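Local coordinates for protein glutathione S-transferase (Sulfitobacter, PDB 4GF0) that binds glutathione and probably, as a glutathione S-transferase homologue, catalyses its conjugation to electrophilic substrates, at residues P10-V15 / G52-L57. Numbering follows the deposited sequence.
Sequences PGTISV and GRVPAL. With GSH (glutathione), chain D.
S14 and P55 bring the two backbones to within 4.3 Å, CA to CA, where the turn leading into helix 14-23 meets the loop before strand 56-58; no hydrogen bond crosses, and the cis peptide bond between V54 and P55 bends that loop. Serine is small enough for so close an approach: its CB rests on the proline ring, 3.5 Å from P55 CB, while I13 CG2 lies 3.8 Å from P55 CD. V54 fills the next place with a compact branched side chain, its CG2 set between the backbone N and the carbonyl carbon, which carries this methyl to T12 OG1. T12 OG1 accepts a 2.6 Å hydrogen bond from S14 OG, and both oxygens are also hydrogen-bonded to the backbone of T9, so these polar atoms of the buried turn are paired even though V54 CG2 packs against one of them. This is the glutathione site of the thioredoxin-like N-terminal domain, and the cis-proline loop holds the peptide as an antiparallel strand would: V54 N donates to GSH O2 at 157°, and GSH N2 returns a bond of 2.9 Å to V54 O. On the other flank the thiol sulfur SG2 sits at the turn before the helix, 3.4 Å from I13 N and close to T12 CB. R53, long and bent at chi2 (-70°), runs its methylenes beside the ligand and reaches GSH OE1 with NH1 at 3.0 Å, the oxygen lying at the guanidinium edge near its plane, though the bond is bent to 135°. A leucine at R53 would probably leave the gamma-glutamyl carbonyl oxygen without this donor and that part of the ligand freer to shift. E67, T68, Q40 and R118 supply further hydrogen bonds to the glutathione.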
ATOM      1  N   PRO A  10     -12.861  11.102  10.738  1.00 16.89           N
ATOM      2  CA  PRO A  10     -13.800  11.375   9.640  1.00 17.16           C
ATOM      3  C   PRO A  10     -13.070  11.957   8.432  1.00 20.44           C
ATOM      4  O   PRO A  10     -12.122  12.728   8.615  1.00 19.78           O
ATOM      5  CB  PRO A  10     -14.750  12.415  10.241  1.00 22.36           C
ATOM      6  CG  PRO A  10     -14.689  12.160  11.727  1.00 25.62           C
ATOM      7  CD  PRO A  10     -13.257  11.772  11.991  1.00 20.35           C
ATOM      8  N   GLY A  11     -13.468  11.553   7.227  1.00 20.83           N
ATOM      9  CA  GLY A  11     -12.908  12.129   6.016  1.00 22.86           C
ATOM     10  C   GLY A  11     -11.555  11.566   5.621  1.00 28.45           C
ATOM     11  O   GLY A  11     -10.969  12.000   4.625  1.00 28.00           O
ATOM     12  N   THR A  12     -11.044  10.614   6.396  1.00 18.56           N
ATOM     13  CA  THR A  12      -9.742  10.018   6.090  1.00 11.87           C
ATOM     14  C   THR A  12      -9.882   8.634   5.474  1.00 15.61           C
ATOM     15  O   THR A  12     -10.989   8.073   5.389  1.00 15.59           O
ATOM     16  CB  THR A  12      -8.822   9.939   7.334  1.00 13.86           C
ATOM     17  OG1 THR A  12      -9.355   8.998   8.276  1.00 12.50           O
ATOM     18  CG2 THR A  12      -8.688  11.311   7.997  1.00 16.02           C
ATOM     19  N   ILE A  13      -8.744   8.065   5.086  1.00 15.61           N
ATOM     20  CA  ILE A  13      -8.719   6.770   4.425  1.00 13.64           C
ATOM     21  C   ILE A  13      -9.212   5.635   5.330  1.00 14.30           C
ATOM     22  O   ILE A  13      -9.643   4.585   4.838  1.00 15.24           O
ATOM     23  CB  ILE A  13      -7.310   6.450   3.869  1.00 14.38           C
ATOM     24  CG1 ILE A  13      -7.382   5.375   2.780  1.00 16.07           C
ATOM     25  CG2 ILE A  13      -6.342   6.071   5.003  1.00 16.81           C
ATOM     26  CD1 ILE A  13      -8.283   5.779   1.608  1.00 20.77           C
ATOM     27  N   SER A  14      -9.155   5.844   6.645  1.00 12.32           N
ATOM     28  CA  SER A  14      -9.668   4.864   7.605  1.00 11.70           C
ATOM     29  C   SER A  14     -11.126   4.523   7.342  1.00 13.12           C
ATOM     30  O   SER A  14     -11.589   3.434   7.702  1.00 13.81           O
ATOM     31  CB  SER A  14      -9.528   5.381   9.042  1.00 16.92           C
ATOM     32  OG  SER A  14     -10.142   6.659   9.202  1.00 16.52           O
ATOM     33  N   VAL A  15     -11.864   5.452   6.736  1.00  9.97           N
ATOM     34  CA  VAL A  15     -13.282   5.228   6.477  1.00 11.98           C
ATOM     35  C   VAL A  15     -13.496   4.080   5.483  1.00 13.00           C
ATOM     36  O   VAL A  15     -14.536   3.413   5.512  1.00 12.74           O
ATOM     37  CB  VAL A  15     -13.992   6.531   6.019  1.00 17.62           C
ATOM     38  CG1 VAL A  15     -15.473   6.302   5.803  1.00 17.88           C
ATOM     39  CG2 VAL A  15     -13.789   7.634   7.066  1.00 19.43           C
ATOM     40  N   GLY A  52       1.543   6.670  13.879  1.00 16.05           N
ATOM     41  CA  GLY A  52       0.754   7.864  14.141  1.00 17.48           C
ATOM     42  C   GLY A  52      -0.255   8.154  13.045  1.00 17.20           C
ATOM     43  O   GLY A  52      -0.521   9.321  12.736  1.00 18.48           O
ATOM     44  N   ARG A  53      -0.808   7.101  12.453  1.00 14.74           N
ATOM     45  CA  ARG A  53      -1.779   7.255  11.371  1.00 14.05           C
ATOM     46  C   ARG A  53      -3.042   6.491  11.683  1.00 14.78           C
ATOM     47  O   ARG A  53      -3.025   5.557  12.490  1.00 14.57           O
ATOM     48  CB  ARG A  53      -1.228   6.720  10.041  1.00 14.85           C
ATOM     49  CG  ARG A  53       0.172   7.152   9.687  1.00 16.92           C
ATOM     50  CD  ARG A  53       0.270   8.626   9.324  1.00 16.30           C
ATOM     51  NE  ARG A  53       1.648   8.930   8.931  1.00 18.25           N
ATOM     52  CZ  ARG A  53       2.152   8.629   7.738  1.00 22.24           C
ATOM     53  NH1 ARG A  53       1.379   8.047   6.821  1.00 20.18           N
ATOM     54  NH2 ARG A  53       3.419   8.910   7.455  1.00 23.25           N
ATOM     55  N   VAL A  54      -4.134   6.876  11.029  1.00 15.58           N
ATOM     56  CA  VAL A  54      -5.329   6.033  11.001  1.00 11.76           C
ATOM     57  C   VAL A  54      -5.446   5.497   9.567  1.00 14.23           C
ATOM     58  O   VAL A  54      -5.028   6.166   8.621  1.00 12.58           O
ATOM     59  CB  VAL A  54      -6.607   6.814  11.420  1.00 13.22           C
ATOM     60  CG1 VAL A  54      -6.517   7.242  12.878  1.00 15.13           C
ATOM     61  CG2 VAL A  54      -6.811   8.033  10.527  1.00 14.21           C
ATOM     62  N   PRO A  55      -6.008   4.294   9.385  1.00 11.99           N
ATOM     63  CA  PRO A  55      -6.652   3.413  10.369  1.00 10.39           C
ATOM     64  C   PRO A  55      -5.699   2.546  11.177  1.00 10.55           C
ATOM     65  O   PRO A  55      -4.566   2.281  10.760  1.00 14.41           O
ATOM     66  CB  PRO A  55      -7.503   2.500   9.490  1.00 12.97           C
ATOM     67  CG  PRO A  55      -6.671   2.378   8.215  1.00 12.61           C
ATOM     68  CD  PRO A  55      -6.136   3.765   8.012  1.00 13.87           C
ATOM     69  N   ALA A  56      -6.191   2.084  12.325  1.00 11.97           N
ATOM     70  CA  ALA A  56      -5.605   0.937  13.003  1.00 11.98           C
ATOM     71  C   ALA A  56      -6.787   0.089  13.423  1.00 12.47           C
ATOM     72  O   ALA A  56      -7.877   0.609  13.688  1.00 11.86           O
ATOM     73  CB  ALA A  56      -4.779   1.373  14.223  1.00 12.60           C
ATOM     74  N   LEU A  57      -6.581  -1.218  13.482  1.00 10.81           N
ATOM     75  CA  LEU A  57      -7.661  -2.125  13.847  1.00 11.37           C
ATOM     76  C   LEU A  57      -7.212  -2.992  15.003  1.00 12.07           C
ATOM     77  O   LEU A  57      -6.155  -3.623  14.937  1.00 16.67           O
ATOM     78  CB  LEU A  57      -8.017  -3.012  12.649  1.00 13.62           C
ATOM     79  CG  LEU A  57      -9.268  -3.886  12.779  1.00 14.04           C
ATOM     80  CD1 LEU A  57     -10.537  -3.010  12.719  1.00 12.48           C
ATOM     81  CD2 LEU A  57      -9.264  -4.943  11.671  1.00 14.07           C
TER
HETATM   82  N1  GSH D 302      -0.315   4.042   4.211  1.00 17.62           N
HETATM   83  CA1 GSH D 302      -1.286   4.353   5.236  1.00 18.42           C
HETATM   84  C1  GSH D 302      -2.533   3.558   5.015  1.00 20.22           C
HETATM   85  O11 GSH D 302      -3.202   3.138   5.999  1.00 14.13           O
HETATM   86  O12 GSH D 302      -2.935   3.326   3.842  1.00 17.94           O
HETATM   87  CB1 GSH D 302      -1.650   5.818   5.180  1.00 17.64           C
HETATM   88  CG1 GSH D 302      -2.270   6.185   6.531  1.00 13.14           C
HETATM   89  CD1 GSH D 302      -2.409   7.708   6.624  1.00 16.92           C
HETATM   90  OE1 GSH D 302      -1.499   8.451   6.256  1.00 15.45           O
HETATM   91  N2  GSH D 302      -3.648   8.266   7.159  1.00 16.71           N
HETATM   92  CA2 GSH D 302      -3.792   9.698   7.265  1.00 17.77           C
HETATM   93  C2  GSH D 302      -3.289  10.104   8.626  1.00 19.24           C
HETATM   94  O2  GSH D 302      -3.371   9.338   9.577  1.00 17.38           O
HETATM   95  CB2 GSH D 302      -5.223  10.106   7.123  1.00 18.11           C
HETATM   96  SG2 GSH D 302      -5.782   9.781   5.459  1.00 22.17           S
HETATM   97  N3  GSH D 302      -2.677  11.408   8.840  1.00 16.98           N
HETATM   98  CA3 GSH D 302      -2.217  11.751  10.181  1.00 15.92           C
HETATM   99  C3  GSH D 302      -0.915  12.510  10.140  1.00 25.11           C
HETATM  100  O31 GSH D 302      -0.194  12.485   9.101  1.00 22.91           O
HETATM  101  O32 GSH D 302      -0.528  13.162  11.162  1.00 22.34           O